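Long-range contact in DNA polymerase III, beta subunit (Eubacterium rectale, PDB 3T0P), which probably encircles DNA as a ring-shaped head-to-tail homodimer, tethering DNA polymerases and other proteins to it for processive replication: residues K205-S210 / F226-T231. Numbering follows the deposited sequence.
Sequences KIIPGS and FEFENT. With EDO (1,2-ethanediol), chain X.
Phe228 sets CG between its backbone N and carbonyl carbon (chi1 61°), which carries the ring across to Ile206 and Ile207, and Ile206 holds CG1 in the equivalent position (chi1 57°), with the chain extended beyond it so that CD1 reaches the ring edge. The two side chains cross at about a right angle: the Ile206 methyl CD1 abuts the edge in plane, 3.5 Å from Phe228 CZ. Ile207 comes instead over a face. Ile207 CG1 lies 3.8 Å from the centroid of the Phe228 ring and 9° off its normal, a well-centred CH-pi contact, while Thr231 CB covers the opposite face nearer the rim. Flanked on both faces and at one edge, the buried ring is probably restricted in its rotation, and Val215 and Val233 add to its surroundings. Replacing Phe228 by an alanine is likely to leave a gap between Ile206, Ile207 and Thr231, so that Ile206 CD1 and Ile207 CG1 lose the ring they pack on.

At the exposed side, the carboxylate of Glu229 approaches the Pro208 ring from the opposite direction, with Glu229 OE2 3.6 Å from Pro208 CG; the same oxygen takes a weak hydrogen bond from Gln132 NE2. A water donates to Ile206 O at 3.0 Å and, weakly, to Glu229 OE1, bridging the segments where no direct hydrogen bond joins them. Glu229 and Asn230 occupy the corners of a type II' turn, closed by Thr231 N to Phe228 O at 2.9 Å. This tight beta hairpin links strands 223-228 and 231-236, and its aromatic side chain packs the sheet against helix 197-206 and the loop after it in the central domain, the helix-on-sheet layering of the DNA sliding clamp fold.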
ATOM      1  N   LYS B 205       5.950   7.873  13.467  1.00 42.21           N
ATOM      2  CA  LYS B 205       5.553   8.386  12.149  1.00 41.54           C
ATOM      3  C   LYS B 205       6.094   9.804  11.854  1.00 48.60           C
ATOM      4  O   LYS B 205       6.097  10.196  10.698  1.00 48.66           O
ATOM      5  CB  LYS B 205       4.017   8.421  12.051  1.00 42.65           C
ATOM      6  CG  LYS B 205       3.341   7.057  12.091  1.00 48.18           C
ATOM      7  CD  LYS B 205       1.839   7.259  12.059  1.00 52.93           C
ATOM      8  CE  LYS B 205       1.064   6.000  12.279  1.00 64.67           C
ATOM      9  NZ  LYS B 205      -0.388   6.296  12.418  1.00 71.54           N
ATOM     10  N   ILE B 206       6.494  10.603  12.872  1.00 47.11           N
ATOM     11  CA  ILE B 206       6.939  11.968  12.576  1.00 46.63           C
ATOM     12  C   ILE B 206       8.429  12.194  12.834  1.00 52.27           C
ATOM     13  O   ILE B 206       8.949  13.251  12.468  1.00 50.57           O
ATOM     14  CB  ILE B 206       6.093  13.032  13.295  1.00 49.78           C
ATOM     15  CG1 ILE B 206       6.073  12.871  14.841  1.00 49.80           C
ATOM     16  CG2 ILE B 206       4.696  13.070  12.694  1.00 51.47           C
ATOM     17  CD1 ILE B 206       5.458  14.074  15.584  1.00 49.28           C
ATOM     18  N   ILE B 207       9.114  11.216  13.449  1.00 50.27           N
ATOM     19  CA  ILE B 207      10.535  11.302  13.764  1.00 51.08           C
ATOM     20  C   ILE B 207      11.303  10.713  12.577  1.00 56.63           C
ATOM     21  O   ILE B 207      11.123   9.536  12.231  1.00 55.51           O
ATOM     22  CB  ILE B 207      10.856  10.645  15.153  1.00 54.87           C
ATOM     23  CG1 ILE B 207      11.062  11.715  16.209  1.00 56.98           C
ATOM     24  CG2 ILE B 207      12.043   9.704  15.145  1.00 56.27           C
ATOM     25  CD1 ILE B 207      10.887  11.209  17.629  1.00 72.07           C
ATOM     26  N   PRO B 208      12.134  11.546  11.909  1.00 55.43           N
ATOM     27  CA  PRO B 208      12.876  11.057  10.728  1.00 55.16           C
ATOM     28  C   PRO B 208      13.782   9.871  11.050  1.00 58.13           C
ATOM     29  O   PRO B 208      13.820   8.909  10.272  1.00 57.62           O
ATOM     30  CB  PRO B 208      13.678  12.279  10.276  1.00 57.55           C
ATOM     31  CG  PRO B 208      12.903  13.450  10.799  1.00 61.92           C
ATOM     32  CD  PRO B 208      12.393  12.979  12.146  1.00 57.46           C
ATOM     33  N   GLY B 209      14.428   9.907  12.223  1.00 53.43           N
ATOM     34  CA  GLY B 209      15.281   8.817  12.686  1.00 51.42           C
ATOM     35  C   GLY B 209      16.762   8.958  12.389  1.00 52.57           C
ATOM     36  O   GLY B 209      17.473   7.947  12.338  1.00 53.38           O
ATOM     37  N   SER B 210      17.260  10.190  12.215  1.00 47.03           N
ATOM     38  CA  SER B 210      18.691  10.377  11.999  1.00 46.73           C
ATOM     39  C   SER B 210      19.483  10.087  13.285  1.00 51.80           C
ATOM     40  O   SER B 210      19.052  10.429  14.394  1.00 48.98           O
ATOM     41  CB  SER B 210      18.994  11.793  11.522  1.00 50.69           C
ATOM     42  OG  SER B 210      20.385  12.071  11.656  1.00 61.56           O
ATOM     43  N   PHE B 226       8.487  15.512  24.262  1.00 41.19           N
ATOM     44  CA  PHE B 226       9.505  15.213  23.267  1.00 39.71           C
ATOM     45  C   PHE B 226       9.702  16.440  22.415  1.00 45.51           C
ATOM     46  O   PHE B 226       8.726  16.943  21.877  1.00 44.00           O
ATOM     47  CB  PHE B 226       9.079  14.039  22.358  1.00 39.29           C
ATOM     48  CG  PHE B 226       8.781  12.744  23.051  1.00 40.35           C
ATOM     49  CD1 PHE B 226       7.510  12.482  23.556  1.00 42.78           C
ATOM     50  CD2 PHE B 226       9.748  11.752  23.146  1.00 41.11           C
ATOM     51  CE1 PHE B 226       7.232  11.270  24.186  1.00 42.19           C
ATOM     52  CE2 PHE B 226       9.464  10.545  23.767  1.00 43.42           C
ATOM     53  CZ  PHE B 226       8.211  10.317  24.292  1.00 41.27           C
ATOM     54  N   GLU B 227      10.938  16.938  22.298  1.00 43.84           N
ATOM     55  CA  GLU B 227      11.247  18.066  21.412  1.00 43.69           C
ATOM     56  C   GLU B 227      12.253  17.636  20.375  1.00 46.45           C
ATOM     57  O   GLU B 227      13.243  17.010  20.710  1.00 46.34           O
ATOM     58  CB  GLU B 227      11.801  19.287  22.143  1.00 45.42           C
ATOM     59  CG  GLU B 227      11.128  19.666  23.437  1.00 62.70           C
ATOM     60  CD  GLU B 227      11.677  21.001  23.890  1.00 97.15           C
ATOM     61  OE1 GLU B 227      12.919  21.125  23.990  1.00 82.18           O
ATOM     62  OE2 GLU B 227      10.881  21.959  23.992  1.00103.60           O
ATOM     63  N   PHE B 228      12.003  17.973  19.134  1.00 44.87           N
ATOM     64  CA  PHE B 228      12.866  17.665  18.008  1.00 46.38           C
ATOM     65  C   PHE B 228      12.510  18.618  16.892  1.00 51.64           C
ATOM     66  O   PHE B 228      11.327  18.866  16.659  1.00 50.62           O
ATOM     67  CB  PHE B 228      12.744  16.178  17.577  1.00 48.02           C
ATOM     68  CG  PHE B 228      11.370  15.750  17.135  1.00 50.52           C
ATOM     69  CD1 PHE B 228      10.368  15.490  18.069  1.00 54.78           C
ATOM     70  CD2 PHE B 228      11.059  15.641  15.780  1.00 53.64           C
ATOM     71  CE1 PHE B 228       9.081  15.121  17.657  1.00 56.48           C
ATOM     72  CE2 PHE B 228       9.773  15.253  15.368  1.00 56.28           C
ATOM     73  CZ  PHE B 228       8.795  14.985  16.309  1.00 54.28           C
ATOM     74  N   GLU B 229      13.544  19.185  16.240  1.00 51.16           N
ATOM     75  CA  GLU B 229      13.458  20.147  15.131  1.00 52.58           C
ATOM     76  C   GLU B 229      12.559  21.315  15.571  1.00 57.63           C
ATOM     77  O   GLU B 229      12.911  21.957  16.553  1.00 59.68           O
ATOM     78  CB  GLU B 229      13.005  19.457  13.824  1.00 52.85           C
ATOM     79  CG  GLU B 229      13.833  18.222  13.504  1.00 62.40           C
ATOM     80  CD  GLU B 229      13.381  17.341  12.349  1.00 98.92           C
ATOM     81  OE1 GLU B 229      12.179  17.359  11.986  1.00 96.71           O
ATOM     82  OE2 GLU B 229      14.238  16.576  11.845  1.00 94.10           O
ATOM     83  N   ASN B 230      11.388  21.535  14.955  1.00 52.97           N
ATOM     84  CA  ASN B 230      10.516  22.647  15.366  1.00 53.01           C
ATOM     85  C   ASN B 230       9.198  22.147  15.948  1.00 54.95           C
ATOM     86  O   ASN B 230       8.198  22.878  15.944  1.00 54.49           O
ATOM     87  CB  ASN B 230      10.260  23.582  14.174  1.00 56.01           C
ATOM     88  CG  ASN B 230      11.421  24.505  13.921  1.00 85.31           C
ATOM     89  OD1 ASN B 230      11.654  25.474  14.667  1.00 82.01           O
ATOM     90  ND2 ASN B 230      12.214  24.166  12.909  1.00 74.35           N
ATOM     91  N   THR B 231       9.219  20.908  16.480  1.00 48.98           N
ATOM     92  CA  THR B 231       8.063  20.191  16.994  1.00 47.65           C
ATOM     93  C   THR B 231       8.186  19.854  18.467  1.00 51.27           C
ATOM     94  O   THR B 231       9.266  19.559  18.966  1.00 50.57           O
ATOM     95  CB  THR B 231       7.898  18.909  16.154  1.00 49.98           C
ATOM     96  OG1 THR B 231       7.719  19.316  14.801  1.00 48.69           O
ATOM     97  CG2 THR B 231       6.702  18.059  16.560  1.00 44.87           C
TER
HETATM   98  C1  EDO X 387       8.666  24.887  19.559  1.00 76.10           C
HETATM   99  O1  EDO X 387       8.997  23.574  19.072  1.00 76.97           O
HETATM  100  C2  EDO X 387       7.225  24.935  20.064  1.00 75.30           C
HETATM  101  O2  EDO X 387       6.367  24.195  19.186  1.00 79.85           O
HETATM  102  O   HOH W   1       9.455  15.640  10.795  1.00 74.38           O